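Local coordinates for putative 3-hydroxybutyryl-CoA dehydratase (Rhodopseudomonas palustris, PDB 3HIN), which probably acts as a lyase of the enoyl-CoA hydratase/isomerase family, adding or removing water at the acyl chain of a coenzyme A thioester, at residues Ala165-Ala168 with Asp169-Thr173; Arg175-Ser178 with Ala179-Val183; Pro213-Asn216 with Phe217-Gln221; Ser247-Glu250 with Ala251-Arg254. All blocks are in the same frame, centred on the assembly; numbering follows the deposited sequence.

Contact 1 of 4, residues Ala165-Ala168 with Asp169-Thr173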
loop_
_atom_site.group_PDB
_atom_site.type_symbol
_atom_site.label_atom_id
_atom_site.label_comp_id
_atom_site.label_asym_id
_atom_site.label_seq_id
_atom_site.Cartn_x
_atom_site.Cartn_y
_atom_site.Cartn_z
ATOM N N ALA A 165 7.345 -8.403 -13.456
ATOM C CA ALA A 165 7.071 -9.036 -14.740
ATOM C C ALA A 165 7.282 -10.527 -14.671
ATOM O O ALA A 165 6.404 -11.266 -15.124
ATOM C CB ALA A 165 7.896 -8.416 -15.848
ATOM N N ARG A 166 8.409 -10.983 -14.081
ATOM C CA ARG A 166 8.691 -12.429 -14.012
ATOM C C ARG A 166 7.805 -13.141 -12.993
ATOM O O ARG A 166 7.434 -14.289 -13.205
ATOM C CB ARG A 166 10.185 -12.755 -13.759
ATOM C CG ARG A 166 11.122 -12.275 -14.885
ATOM C CD ARG A 166 12.329 -13.197 -15.160
ATOM N NE ARG A 166 12.834 -12.961 -16.519
ATOM C CZ ARG A 166 12.755 -13.836 -17.545
ATOM N NH1 ARG A 166 13.246 -13.521 -18.756
ATOM N NH2 ARG A 166 12.213 -15.041 -17.392
ATOM N N MET A 167 7.474 -12.438 -11.920
ATOM C CA MET A 167 6.568 -12.953 -10.904
ATOM C C MET A 167 5.151 -13.136 -11.446
ATOM O O MET A 167 4.518 -14.183 -11.236
ATOM C CB MET A 167 6.590 -12.119 -9.624
ATOM C CG MET A 167 5.633 -12.774 -8.521
ATOM S SD MET A 167 5.837 -11.981 -6.918
ATOM C CE MET A 167 4.859 -13.060 -5.905
ATOM N N ALA A 168 4.665 -12.100 -12.138
ATOM C CA ALA A 168 3.345 -12.126 -12.681
ATOM C C ALA A 168 3.232 -13.317 -13.653
ATOM O O ALA A 168 2.244 -14.077 -13.662
ATOM C CB ALA A 168 3.081 -10.781 -13.402
ATOM N N ASP A 169 4.243 -13.484 -14.498
ATOM C CA ASP A 169 4.229 -14.621 -15.430
ATOM C C ASP A 169 4.211 -15.949 -14.694
ATOM O O ASP A 169 3.412 -16.816 -15.053
ATOM C CB ASP A 169 5.402 -14.484 -16.422
ATOM C CG ASP A 169 5.711 -15.744 -17.165
ATOM O OD1 ASP A 169 4.779 -16.397 -17.689
ATOM O OD2 ASP A 169 6.929 -16.041 -17.286
ATOM N N MET A 170 5.053 -16.120 -13.679
ATOM C CA MET A 170 5.087 -17.383 -12.845
ATOM C C MET A 170 3.681 -17.713 -12.273
ATOM O O MET A 170 3.227 -18.855 -12.352
ATOM C CB MET A 170 6.036 -17.239 -11.631
ATOM C CG MET A 170 7.427 -17.402 -11.906
ATOM S SD MET A 170 8.421 -16.990 -10.554
ATOM C CE MET A 170 8.561 -18.695 -9.931
ATOM N N MET A 171 3.012 -16.700 -11.724
ATOM C CA MET A 171 1.671 -16.853 -11.144
ATOM C C MET A 171 0.604 -17.118 -12.187
ATOM O O MET A 171 -0.263 -17.985 -11.986
ATOM C CB MET A 171 1.315 -15.641 -10.256
ATOM C CG MET A 171 2.376 -15.373 -9.210
ATOM S SD MET A 171 1.814 -14.134 -7.991
ATOM C CE MET A 171 0.677 -15.297 -7.199
ATOM N N LEU A 172 0.653 -16.428 -13.335
ATOM C CA LEU A 172 -0.412 -16.646 -14.290
ATOM C C LEU A 172 -0.321 -17.977 -15.044
ATOM O O LEU A 172 -1.365 -18.474 -15.539
ATOM C CB LEU A 172 -0.452 -15.514 -15.319
ATOM C CG LEU A 172 -0.834 -14.148 -14.724
ATOM C CD1 LEU A 172 -0.445 -13.092 -15.751
ATOM C CD2 LEU A 172 -2.319 -14.189 -14.480
ATOM N N THR A 173 0.895 -18.516 -15.193
ATOM C CA THR A 173 1.145 -19.647 -16.081
ATOM C C THR A 173 1.694 -20.887 -15.409
ATOM O O THR A 173 1.750 -21.938 -16.059
ATOM C CB THR A 173 2.162 -19.340 -17.245
ATOM O OG1 THR A 173 3.455 -19.098 -16.679
ATOM C CG2 THR A 173 1.714 -18.108 -18.055
HETATM O O HOH W 1 8.480 -15.618 -15.361
#
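Met167 and Met171, one helical turn apart, carry the apolar part of this contact. Methyl CE of Met167 lies 3.8 Å from SD of Met171, and the two chains pass each other at a slant. Met167 has CG anti to the backbone N (chi1 -177°) and runs straight out to its methyl, whereas in Met171 a CG beside the backbone N and an extended next bond bring SD alongside the Met167 chain; the bend at its last torsion only turns the methyl. Both also rest on Leu141, and Met167 reaches Leu158 and Pro159 of helix 154-162. Met170 leads off on another line, its CG 3.4 Å from Arg166 O, toward Ile162 and Phe187.

The backbone bonds are those of a regular alpha helix, nearly all of helix 164-173 in the crotonase fold: Met171 N gives to Met167 O at 3.0 Å and Leu172 N to Ala168 O at 2.9 Å. CG of Leu172 sits 3.3 Å from that same Ala168 O.

The polar side is bridged by water. One water donates to Arg166 O at 2.7 Å and to Asp169 OD2 at 2.5 Å, joining a backbone carbonyl that already accepts from Met170 N to the carboxylate a turn further on. OD2 is also held by a salt bridge to Arg175 beyond the helix, while the guanidinium of Arg166 turns to the hydroxyl of Tyr177. Arg166 NH2 and Asp169 OD2, opposite in charge, stay 5.4 Å apart, each served by a different partner from the chain that follows the helix.

Contact 2 of 4, residues Arg175-Ser178 with Ala179-Val183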
loop_
_atom_site.group_PDB
_atom_site.type_symbol
_atom_site.label_atom_id
_atom_site.label_comp_id
_atom_site.label_asym_id
_atom_site.label_seq_id
_atom_site.Cartn_x
_atom_site.Cartn_y
_atom_site.Cartn_z
ATOM N N ARG A 175 4.879 -21.057 -14.462
ATOM C CA ARG A 175 6.206 -21.270 -15.000
ATOM C C ARG A 175 7.166 -21.718 -13.902
ATOM O O ARG A 175 7.112 -21.176 -12.789
ATOM C CB ARG A 175 6.765 -20.015 -15.583
ATOM C CG ARG A 175 8.123 -20.228 -16.193
ATOM C CD ARG A 175 8.349 -19.127 -17.134
ATOM N NE ARG A 175 9.538 -19.237 -17.963
ATOM C CZ ARG A 175 9.895 -18.212 -18.725
ATOM N NH1 ARG A 175 9.098 -17.143 -18.719
ATOM N NH2 ARG A 175 10.977 -18.248 -19.494
ATOM N N VAL A 176 8.028 -22.695 -14.225
ATOM C CA VAL A 176 9.075 -23.145 -13.313
ATOM C C VAL A 176 10.465 -22.694 -13.824
ATOM O O VAL A 176 10.718 -22.612 -15.023
ATOM C CB VAL A 176 9.003 -24.681 -13.183
ATOM C CG1 VAL A 176 10.014 -25.215 -12.146
ATOM C CG2 VAL A 176 7.518 -25.170 -12.883
ATOM N N TYR A 177 11.352 -22.386 -12.881
ATOM C CA TYR A 177 12.717 -22.015 -13.147
ATOM C C TYR A 177 13.670 -23.030 -12.464
ATOM O O TYR A 177 13.468 -23.411 -11.292
ATOM C CB TYR A 177 12.932 -20.618 -12.587
ATOM C CG TYR A 177 12.320 -19.455 -13.442
ATOM C CD1 TYR A 177 12.826 -19.157 -14.707
ATOM C CD2 TYR A 177 11.277 -18.685 -12.993
ATOM C CE1 TYR A 177 12.326 -18.087 -15.491
ATOM C CE2 TYR A 177 10.741 -17.634 -13.769
ATOM C CZ TYR A 177 11.287 -17.340 -15.017
ATOM O OH TYR A 177 10.813 -16.356 -15.823
ATOM N N SER A 178 14.701 -23.477 -13.172
ATOM C CA SER A 178 15.763 -24.228 -12.535
ATOM C C SER A 178 16.682 -23.329 -11.685
ATOM O O SER A 178 16.632 -22.091 -11.725
ATOM C CB SER A 178 16.643 -24.950 -13.623
ATOM O OG SER A 178 17.158 -23.978 -14.544
ATOM N N ALA A 179 17.572 -23.991 -10.949
ATOM C CA ALA A 179 18.597 -23.287 -10.196
ATOM C C ALA A 179 19.489 -22.438 -11.155
ATOM O O ALA A 179 19.788 -21.301 -10.864
ATOM C CB ALA A 179 19.405 -24.295 -9.473
ATOM N N ALA A 180 19.907 -23.019 -12.282
ATOM C CA ALA A 180 20.705 -22.277 -13.305
ATOM C C ALA A 180 19.983 -21.034 -13.855
ATOM O O ALA A 180 20.510 -19.946 -13.806
ATOM C CB ALA A 180 21.114 -23.188 -14.440
ATOM N N GLU A 181 18.782 -21.205 -14.391
ATOM C CA GLU A 181 17.967 -20.040 -14.706
ATOM C C GLU A 181 17.841 -19.067 -13.526
ATOM O O GLU A 181 17.929 -17.854 -13.698
ATOM C CB GLU A 181 16.591 -20.487 -15.118
ATOM C CG GLU A 181 16.626 -21.349 -16.355
ATOM C CD GLU A 181 15.236 -21.853 -16.725
ATOM O OE1 GLU A 181 14.805 -22.885 -16.161
ATOM O OE2 GLU A 181 14.573 -21.200 -17.569
ATOM N N GLY A 182 17.659 -19.588 -12.321
ATOM C CA GLY A 182 17.287 -18.707 -11.217
ATOM C C GLY A 182 18.390 -17.772 -10.770
ATOM O O GLY A 182 18.136 -16.617 -10.412
ATOM N N VAL A 183 19.645 -18.256 -10.809
ATOM C CA VAL A 183 20.766 -17.410 -10.363
ATOM C C VAL A 183 20.848 -16.209 -11.306
ATOM O O VAL A 183 21.231 -15.100 -10.900
ATOM C CB VAL A 183 22.135 -18.198 -10.297
ATOM C CG1 VAL A 183 22.599 -18.729 -11.699
ATOM C CG2 VAL A 183 23.217 -17.344 -9.679
HETATM O O HOH W 2 11.187 -21.612 -17.405
HETATM O O HOH W 3 12.511 -24.443 -16.095
#
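Glu181 leaves its backbone with CG anti to the carbonyl carbon and stays extended to the next bond, which carries its carboxylate back to Ser178; Ser178 OG stands between the backbone N and the carbonyl carbon (chi1 57°), facing the first turn of the helix. Ser178 N gives to Glu181 OE1 at 3.0 Å in an almost perfectly straight bond (179°), meeting the oxygen from above the carboxylate plane. In return Glu181 N gives to Ser178 OG at 3.2 Å. The hydroxyl also lies 3.1 Å from Glu181 OE1. Gly182 N closes the first helical turn on Ser178 O at 2.8 Å.

The other carboxylate oxygen, Glu181 OE2, lies near the ring plane of Tyr177 at its edge, 3.9 Å from CD1, with ring and carboxylate planes 66° apart. The hydroxyl of that ring is taken up by Arg166 of the preceding helix. A water lies 2.8 Å from both Val176 O and Glu181 OE1. With an alanine at Glu181 the cap would keep the backbone bond to the serine OG, but Ser178 N is likely to lose its acceptor. Since strand 177-178 pairs with strand 138-140 through Tyr177 and Tyr139, the turn into helix 179-185 follows a sheet edge directly, and the reciprocal Ser178-Glu181 pairing is the capping box of a helix N terminus.

Contact 3 of 4, residues Pro213-Asn216 with Phe217-Gln221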
loop_
_atom_site.group_PDB
_atom_site.type_symbol
_atom_site.label_atom_id
_atom_site.label_comp_id
_atom_site.label_asym_id
_atom_site.label_seq_id
_atom_site.Cartn_x
_atom_site.Cartn_y
_atom_site.Cartn_z
ATOM N N PRO A 213 29.183 -6.200 14.416
ATOM C CA PRO A 213 27.718 -6.227 14.572
ATOM C C PRO A 213 27.035 -5.068 13.848
ATOM O O PRO A 213 25.923 -5.239 13.300
ATOM C CB PRO A 213 27.536 -6.084 16.099
ATOM C CG PRO A 213 28.755 -6.703 16.645
ATOM C CD PRO A 213 29.860 -6.221 15.721
ATOM N N LEU A 214 27.703 -3.907 13.854
ATOM C CA LEU A 214 27.158 -2.722 13.213
ATOM C C LEU A 214 27.224 -2.850 11.680
ATOM O O LEU A 214 26.524 -2.125 10.947
ATOM C CB LEU A 214 27.875 -1.464 13.714
ATOM C CG LEU A 214 26.996 -0.304 14.179
ATOM C CD1 LEU A 214 25.861 -0.775 15.109
ATOM C CD2 LEU A 214 27.834 0.732 14.842
ATOM N N THR A 215 28.068 -3.752 11.171
ATOM C CA THR A 215 28.036 -3.995 9.754
ATOM C C THR A 215 26.770 -4.786 9.459
ATOM O O THR A 215 26.019 -4.392 8.602
ATOM C CB THR A 215 29.296 -4.713 9.238
ATOM O OG1 THR A 215 30.343 -3.752 9.166
ATOM C CG2 THR A 215 29.065 -5.257 7.802
ATOM N N ASN A 216 26.512 -5.872 10.207
ATOM C CA ASN A 216 25.238 -6.550 10.055
ATOM C C ASN A 216 24.085 -5.597 10.229
ATOM O O ASN A 216 23.144 -5.649 9.453
ATOM C CB ASN A 216 25.006 -7.762 10.967
ATOM C CG ASN A 216 26.002 -8.848 10.724
ATOM O OD1 ASN A 216 26.619 -8.954 9.632
ATOM N ND2 ASN A 216 26.248 -9.621 11.774
ATOM N N PHE A 217 24.130 -4.742 11.241
ATOM C CA PHE A 217 23.002 -3.831 11.366
ATOM C C PHE A 217 22.763 -2.980 10.067
ATOM O O PHE A 217 21.625 -2.880 9.564
ATOM C CB PHE A 217 23.201 -2.911 12.565
ATOM C CG PHE A 217 22.010 -2.082 12.848
ATOM C CD1 PHE A 217 20.934 -2.627 13.491
ATOM C CD2 PHE A 217 21.939 -0.772 12.398
ATOM C CE1 PHE A 217 19.801 -1.842 13.738
ATOM C CE2 PHE A 217 20.798 0.022 12.628
ATOM C CZ PHE A 217 19.741 -0.524 13.291
ATOM N N ALA A 218 23.812 -2.328 9.587
ATOM C CA ALA A 218 23.718 -1.356 8.474
ATOM C C ALA A 218 23.262 -2.082 7.210
ATOM O O ALA A 218 22.399 -1.587 6.477
ATOM C CB ALA A 218 25.074 -0.688 8.235
ATOM N N VAL A 219 23.817 -3.271 6.981
ATOM C CA VAL A 219 23.517 -3.993 5.784
ATOM C C VAL A 219 22.152 -4.622 5.857
ATOM O O VAL A 219 21.365 -4.481 4.921
ATOM C CB VAL A 219 24.563 -5.090 5.509
ATOM C CG1 VAL A 219 24.158 -5.922 4.303
ATOM C CG2 VAL A 219 25.939 -4.474 5.302
ATOM N N LEU A 220 21.832 -5.285 6.955
ATOM C CA LEU A 220 20.563 -6.042 6.996
ATOM C C LEU A 220 19.373 -5.135 7.135
ATOM O O LEU A 220 18.319 -5.381 6.570
ATOM C CB LEU A 220 20.575 -7.030 8.169
ATOM C CG LEU A 220 21.718 -8.074 8.251
ATOM C CD1 LEU A 220 21.740 -8.811 9.632
ATOM C CD2 LEU A 220 21.629 -9.043 7.163
ATOM N N GLN A 221 19.524 -4.067 7.919
ATOM C CA GLN A 221 18.357 -3.251 8.239
ATOM C C GLN A 221 18.364 -1.936 7.519
ATOM O O GLN A 221 17.331 -1.549 6.942
ATOM C CB GLN A 221 18.307 -2.899 9.742
ATOM C CG GLN A 221 18.734 -3.972 10.725
ATOM C CD GLN A 221 17.708 -5.045 10.926
ATOM O OE1 GLN A 221 16.548 -4.882 10.535
ATOM N NE2 GLN A 221 18.139 -6.180 11.534
#
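Asn216 and Leu220 form the tight side of this helical turn. Leu220 CD1 lies 3.7 Å from Asn216 CB, and its CG comes to 3.1 Å from Asn216 O, the carbonyl that accepts from Leu220 N at 2.8 Å. With CG anti to its carbonyl carbon (chi1 -57°), the leucine lies back along the helix over that oxygen. Both residues are buried, Asn216 against Pro108 and Leu220 against His129.

These turns open helix 213-228, part of the helical C-terminal region of this crotonase-family chain. Its first bonds are regular, Phe217 N to Pro213 O and Val219 N to Thr215 O, but Ala218 N meets Leu214 O from well above the carbonyl plane. At 218-221 the helix widens into a pi-type turn.

The solvent side is looser. Thr215 and Val219 run alongside each other in the same direction, and their CG2 methyls approach only to 4.1 Å; Val219 CG2 is nearer to Thr215 O, at 3.3 Å. A separate flank, also loose, faces helix 231-247. Here Leu214 CD1 stands 4.3 Å from Phe217 CB, and the Phe217 side chain, whose end leads away, touches Met241. Leu214 itself leans on Val244, and Ala218 on Met241.

Contact 4 of 4, residues Ser247-Glu250 with Ala251-Arg254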
loop_
_atom_site.group_PDB
_atom_site.type_symbol
_atom_site.label_atom_id
_atom_site.label_comp_id
_atom_site.label_asym_id
_atom_site.label_seq_id
_atom_site.Cartn_x
_atom_site.Cartn_y
_atom_site.Cartn_z
ATOM N N SER A 247 32.495 5.313 13.500
ATOM C CA SER A 247 33.084 5.903 14.677
ATOM C C SER A 247 33.057 4.902 15.843
ATOM O O SER A 247 33.547 5.203 16.917
ATOM C CB SER A 247 32.479 7.286 14.951
ATOM O OG SER A 247 31.222 7.094 15.509
ATOM N N ASP A 248 32.557 3.683 15.585
ATOM C CA ASP A 248 32.445 2.625 16.576
ATOM C C ASP A 248 33.765 1.887 16.929
ATOM O O ASP A 248 34.598 1.622 16.027
ATOM C CB ASP A 248 31.466 1.601 16.066
ATOM C CG ASP A 248 31.179 0.529 17.070
ATOM O OD1 ASP A 248 30.111 0.638 17.702
ATOM O OD2 ASP A 248 32.003 -0.407 17.244
ATOM N N GLN A 249 33.923 1.499 18.213
ATOM C CA GLN A 249 35.198 0.937 18.677
ATOM C C GLN A 249 35.657 -0.293 17.904
ATOM O O GLN A 249 36.853 -0.403 17.598
ATOM C CB GLN A 249 35.243 0.715 20.198
ATOM C CG GLN A 249 36.686 0.698 20.754
ATOM C CD GLN A 249 37.471 2.047 20.506
ATOM O OE1 GLN A 249 36.935 3.144 20.727
ATOM N NE2 GLN A 249 38.714 1.941 20.035
ATOM N N GLU A 250 34.736 -1.201 17.576
ATOM C CA GLU A 250 35.063 -2.368 16.728
ATOM C C GLU A 250 35.639 -1.971 15.356
ATOM O O GLU A 250 36.596 -2.625 14.872
ATOM C CB GLU A 250 33.868 -3.326 16.525
ATOM C CG GLU A 250 34.246 -4.625 15.702
ATOM C CD GLU A 250 35.480 -5.407 16.275
ATOM O OE1 GLU A 250 35.653 -5.434 17.515
ATOM O OE2 GLU A 250 36.278 -6.003 15.497
ATOM N N ALA A 251 35.052 -0.939 14.717
ATOM C CA ALA A 251 35.620 -0.399 13.468
ATOM C C ALA A 251 37.049 0.182 13.629
ATOM O O ALA A 251 37.896 -0.040 12.766
ATOM C CB ALA A 251 34.670 0.623 12.815
ATOM N N LYS A 252 37.313 0.878 14.715
ATOM C CA LYS A 252 38.604 1.510 14.931
ATOM C C LYS A 252 39.675 0.498 15.217
ATOM O O LYS A 252 40.813 0.659 14.892
ATOM C CB LYS A 252 38.515 2.463 16.104
ATOM C CG LYS A 252 37.781 3.721 15.829
ATOM C CD LYS A 252 37.199 4.274 17.076
ATOM C CE LYS A 252 36.957 5.737 16.955
ATOM N NZ LYS A 252 36.595 6.259 18.280
ATOM N N THR A 253 39.261 -0.555 15.854
ATOM C CA THR A 253 40.134 -1.631 16.267
ATOM C C THR A 253 40.630 -2.319 15.009
ATOM O O THR A 253 41.821 -2.555 14.864
ATOM C CB THR A 253 39.400 -2.622 17.197
ATOM O OG1 THR A 253 39.112 -1.979 18.446
ATOM C CG2 THR A 253 40.253 -3.828 17.466
ATOM N N ARG A 254 39.705 -2.604 14.101
ATOM C CA ARG A 254 40.002 -3.201 12.815
ATOM C C ARG A 254 40.872 -2.327 11.944
ATOM O O ARG A 254 41.790 -2.829 11.343
ATOM C CB ARG A 254 38.700 -3.578 12.073
ATOM C CG ARG A 254 38.172 -4.973 12.462
ATOM C CD ARG A 254 36.721 -5.131 12.112
ATOM N NE ARG A 254 36.097 -6.168 12.934
ATOM C CZ ARG A 254 35.440 -7.214 12.441
ATOM N NH1 ARG A 254 35.289 -7.346 11.110
ATOM N NH2 ARG A 254 34.919 -8.108 13.286
#
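The last helix, 249-265, begins here, with Asp248 as its N-cap and a salt bridge between Glu250 and Arg254 one turn on. Asp248 OD2 accepts from Glu250 N at 2.9 Å, on the anti side of the carboxylate, while Asp248 O takes Lys252 N at 3.1 Å. Glu250 sets CG anti to the backbone N (chi1 -176°) and bends at the next bond, which turns its carboxylate toward Arg254. There OE2 uses its anti lone pair to receive Arg254 NE at 2.6 Å in a nearly straight bond (178°). The oxygen lies in the guanidinium plane at its edge, yet carboxylate and guanidinium planes stand 88° apart; Arg254 NH2 adds a weak bond to OE2 and also gives to Gln210 O.

Gln249 O accepts twice from Thr253, from OG1 at 2.9 Å and from N at 3.0 Å, reached from opposite faces of its plane. Lys252 passes nearly perpendicular to the Gln249 side chain and extends back to the preceding turn, where its CE lies 3.5 Å from Ser247 O. A leucine in place of Glu250 would probably leave Arg254 NE without its carboxylate mate and its guanidinium freer to swing. With capping and charge pairing both at the surface, the contact is held mainly by polar bonds, and the Asp248 and Glu250 carboxylates probably suit the positive end of the helix dipole.

In the fold
From the N terminus, contact 1 comes first, within helix 164-173, and contact 2 follows directly where strand 177-178 turns into helix 179-185. All four are local turns in series; none nests or crosses another, and none closes a long loop. Contacts 1 and 2 touch, with Met170 CG 3.8 Å from Tyr177 CE2 as the chain after the helix folds back against it. Contact 3 starts helix 213-228 on the other side of the chain's centre from contact 2, their centres about 30 Å apart. After helix 231-247, contact 4 starts the last helix and returns to contact 3, with Asp248 OD1 3.7 Å from Leu214 CD2.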